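Local atomic coordinates of PadR family transcriptional regulator (Listeria monocytogenes, PDB entry 6ABQ), a protein that probably binds DNA as a dimeric, ligand-responsive transcription factor of the PadR family, using a winged helix-turn-helix domain. Residues 20-25 / 58-63. Residues are numbered along the deposited sequence; the frame is centred on the assembly and turned at random.
Sequences GMILER and VRLEKK
Leu60 reaches from one helix into the angle between Ile22 and Leu23 of another, a compact example of how a single branched side chain can join two helices through apolar contacts, mostly between methyl groups. Leu60 CD2 meets Leu23 CD2 at 3.7 Å and also lies against the Leu23 CG methine. The other methyl, Leu60 CD1, reaches Ile22 CG2 at 4.0 Å. Leu23 CD2 is also 4.0 Å from Leu60 CD1, and thus touches both ends of the fork. On Ile22 it is the gamma methyl that faces Leu60: a chi1 of -64° puts CG1 beside the backbone N and leaves the CG2 methyl anti to it. The backbones stay well apart, with 8.5 Å between the CA atoms of Leu23 and Leu60.

Helices 17-27 and 50-62 belong to the winged helix-turn-helix domain of PadR regulators, in which strands 66-72 and 78-84 form the wing; by family precedent helix 50-62 would be the DNA-recognition helix. Leu65 and Val66 pack on Leu60 where the chain enters the wing, and Ile36 and Leu40 of helix 33-42 back Ile22.

Beyond this buried apolar patch, on the solvent side, the link between the helices is polar and runs to Glu19, one turn before Leu23: Arg59 NH2 and Lys63 NZ, both on exposed residues, make salt bridges to Glu19 OE1 and Glu19 OE2 respectively.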
ATOM      1  N   GLY B  20       2.459   8.037   5.358  1.00 21.54           N
ATOM      2  CA  GLY B  20       2.643   7.776   6.782  1.00 22.06           C
ATOM      3  C   GLY B  20       4.103   7.764   7.188  1.00 19.73           C
ATOM      4  O   GLY B  20       4.464   8.315   8.234  1.00 19.08           O
ATOM      5  N   MET B  21       4.931   7.139   6.349  1.00 19.02           N
ATOM      6  CA  MET B  21       6.384   7.080   6.545  1.00 17.37           C
ATOM      7  C   MET B  21       7.009   8.467   6.562  1.00 14.69           C
ATOM      8  O   MET B  21       7.822   8.772   7.440  1.00 14.20           O
ATOM      9  CB  MET B  21       7.058   6.202   5.476  1.00 17.61           C
ATOM     10  CG  MET B  21       6.721   4.715   5.525  1.00 20.74           C
ATOM     11  SD  MET B  21       7.164   3.934   7.085  1.00 22.89           S
ATOM     12  CE  MET B  21       5.670   4.167   8.042  1.00 24.97           C
ATOM     13  N   ILE B  22       6.598   9.296   5.603  1.00 13.63           N
ATOM     14  CA  ILE B  22       7.114  10.655   5.449  1.00 11.70           C
ATOM     15  C   ILE B  22       6.725  11.518   6.656  1.00 11.65           C
ATOM     16  O   ILE B  22       7.590  12.167   7.244  1.00 10.82           O
ATOM     17  CB  ILE B  22       6.705  11.270   4.083  1.00 11.47           C
ATOM     18  CG1 ILE B  22       7.356  10.459   2.948  1.00 11.76           C
ATOM     19  CG2 ILE B  22       7.124  12.737   4.001  1.00 10.24           C
ATOM     20  CD1 ILE B  22       6.866  10.754   1.547  1.00 12.58           C
ATOM     21  N   LEU B  23       5.445  11.485   7.038  1.00 13.11           N
ATOM     22  CA  LEU B  23       4.968  12.141   8.255  1.00 13.81           C
ATOM     23  C   LEU B  23       5.757  11.692   9.499  1.00 14.35           C
ATOM     24  O   LEU B  23       6.151  12.534  10.314  1.00 14.10           O
ATOM     25  CB  LEU B  23       3.450  11.928   8.457  1.00 16.23           C
ATOM     26  CG  LEU B  23       2.435  12.614   7.524  1.00 16.81           C
ATOM     27  CD1 LEU B  23       1.035  12.055   7.745  1.00 20.12           C
ATOM     28  CD2 LEU B  23       2.419  14.127   7.669  1.00 15.92           C
ATOM     29  N   GLU B  24       6.001  10.383   9.615  1.00 15.55           N
ATOM     30  CA  GLU B  24       6.815   9.816  10.704  1.00 16.79           C
ATOM     31  C   GLU B  24       8.238  10.373  10.731  1.00 15.22           C
ATOM     32  O   GLU B  24       8.726  10.740  11.794  1.00 16.14           O
ATOM     33  CB  GLU B  24       6.823   8.277  10.653  1.00 18.87           C
ATOM     34  CG  GLU B  24       7.679   7.595  11.721  1.00 20.91           C
ATOM     35  CD  GLU B  24       7.101   7.669  13.135  1.00 23.69           C
ATOM     36  OE1 GLU B  24       5.867   7.708  13.313  1.00 25.11           O
ATOM     37  OE2 GLU B  24       7.900   7.677  14.086  1.00 25.06           O
ATOM     38  N   ARG B  25       8.883  10.437   9.566  1.00 13.48           N
ATOM     39  CA  ARG B  25      10.218  11.018   9.433  1.00 12.52           C
ATOM     40  C   ARG B  25      10.226  12.518   9.784  1.00 11.77           C
ATOM     41  O   ARG B  25      11.128  12.979  10.492  1.00 12.46           O
ATOM     42  CB  ARG B  25      10.787  10.768   8.023  1.00 11.44           C
ATOM     43  CG  ARG B  25      12.113  11.464   7.703  1.00 10.97           C
ATOM     44  CD  ARG B  25      13.253  11.008   8.613  1.00 12.66           C
ATOM     45  NE  ARG B  25      14.439  11.846   8.473  1.00 12.95           N
ATOM     46  CZ  ARG B  25      14.652  12.992   9.122  1.00 13.26           C
ATOM     47  NH1 ARG B  25      13.765  13.468   9.987  1.00 13.17           N
ATOM     48  NH2 ARG B  25      15.773  13.666   8.907  1.00 14.20           N
ATOM     49  N   VAL B  58       3.754  18.260  -1.333  1.00 14.13           N
ATOM     50  CA  VAL B  58       2.706  19.175  -1.827  1.00 15.23           C
ATOM     51  C   VAL B  58       1.322  18.744  -1.303  1.00 15.74           C
ATOM     52  O   VAL B  58       0.550  19.579  -0.824  1.00 16.20           O
ATOM     53  CB  VAL B  58       2.735  19.316  -3.376  1.00 16.58           C
ATOM     54  CG1 VAL B  58       1.461  19.959  -3.920  1.00 18.25           C
ATOM     55  CG2 VAL B  58       3.954  20.125  -3.809  1.00 16.49           C
ATOM     56  N   ARG B  59       1.048  17.441  -1.368  1.00 15.90           N
ATOM     57  CA  ARG B  59      -0.201  16.868  -0.857  1.00 16.62           C
ATOM     58  C   ARG B  59      -0.374  17.122   0.648  1.00 15.93           C
ATOM     59  O   ARG B  59      -1.462  17.505   1.093  1.00 16.71           O
ATOM     60  CB  ARG B  59      -0.302  15.373  -1.181  1.00 17.21           C
ATOM     61  CG  ARG B  59      -1.632  14.757  -0.772  1.00 18.39           C
ATOM     62  CD  ARG B  59      -1.823  13.378  -1.374  1.00 19.63           C
ATOM     63  NE  ARG B  59      -1.199  12.320  -0.578  1.00 19.15           N
ATOM     64  CZ  ARG B  59      -0.342  11.406  -1.040  1.00 19.33           C
ATOM     65  NH1 ARG B  59       0.036  11.394  -2.311  1.00 19.92           N
ATOM     66  NH2 ARG B  59       0.141  10.489  -0.210  1.00 19.25           N
ATOM     67  N   LEU B  60       0.712  16.917   1.400  1.00 14.79           N
ATOM     68  CA  LEU B  60       0.752  17.162   2.847  1.00 14.43           C
ATOM     69  C   LEU B  60       0.459  18.607   3.241  1.00 14.62           C
ATOM     70  O   LEU B  60      -0.245  18.839   4.232  1.00 15.18           O
ATOM     71  CB  LEU B  60       2.084  16.710   3.444  1.00 13.58           C
ATOM     72  CG  LEU B  60       2.393  15.211   3.449  1.00 13.77           C
ATOM     73  CD1 LEU B  60       3.772  14.980   4.050  1.00 13.21           C
ATOM     74  CD2 LEU B  60       1.326  14.426   4.186  1.00 14.78           C
ATOM     75  N   GLU B  61       0.995  19.558   2.475  1.00 14.49           N
ATOM     76  CA  GLU B  61       0.685  20.986   2.645  1.00 15.15           C
ATOM     77  C   GLU B  61      -0.807  21.242   2.478  1.00 16.49           C
ATOM     78  O   GLU B  61      -1.421  21.896   3.318  1.00 17.21           O
ATOM     79  CB  GLU B  61       1.429  21.846   1.617  1.00 15.27           C
ATOM     80  CG  GLU B  61       2.928  21.970   1.825  1.00 14.35           C
ATOM     81  CD  GLU B  61       3.598  22.783   0.734  1.00 14.84           C
ATOM     82  OE1 GLU B  61       2.907  23.357  -0.129  1.00 16.04           O
ATOM     83  OE2 GLU B  61       4.833  22.854   0.737  1.00 14.31           O
ATOM     84  N   LYS B  62      -1.367  20.726   1.383  1.00 17.10           N
ATOM     85  CA  LYS B  62      -2.784  20.892   1.052  1.00 18.73           C
ATOM     86  C   LYS B  62      -3.684  20.237   2.100  1.00 19.05           C
ATOM     87  O   LYS B  62      -4.759  20.752   2.399  1.00 20.40           O
ATOM     88  CB  LYS B  62      -3.077  20.390  -0.369  1.00 19.65           C
ATOM     89  CG  LYS B  62      -2.482  21.297  -1.436  1.00 20.18           C
ATOM     90  CD  LYS B  62      -2.483  20.707  -2.837  1.00 21.17           C
ATOM     91  CE  LYS B  62      -1.829  21.689  -3.799  1.00 21.98           C
ATOM     92  NZ  LYS B  62      -1.907  21.299  -5.229  1.00 23.62           N
ATOM     93  N   LYS B  63      -3.205  19.141   2.685  1.00 18.09           N
ATOM     94  CA  LYS B  63      -3.840  18.491   3.834  1.00 18.52           C
ATOM     95  C   LYS B  63      -3.718  19.297   5.139  1.00 18.53           C
ATOM     96  O   LYS B  63      -4.431  19.028   6.102  1.00 19.43           O
ATOM     97  CB  LYS B  63      -3.282  17.079   4.021  1.00 17.92           C
ATOM     98  CG  LYS B  63      -3.816  16.041   3.045  1.00 18.76           C
ATOM     99  CD  LYS B  63      -3.515  14.622   3.503  1.00 18.84           C
ATOM    100  CE  LYS B  63      -4.090  13.611   2.523  1.00 20.11           C
ATOM    101  NZ  LYS B  63      -4.018  12.217   3.049  1.00 20.83           N
TER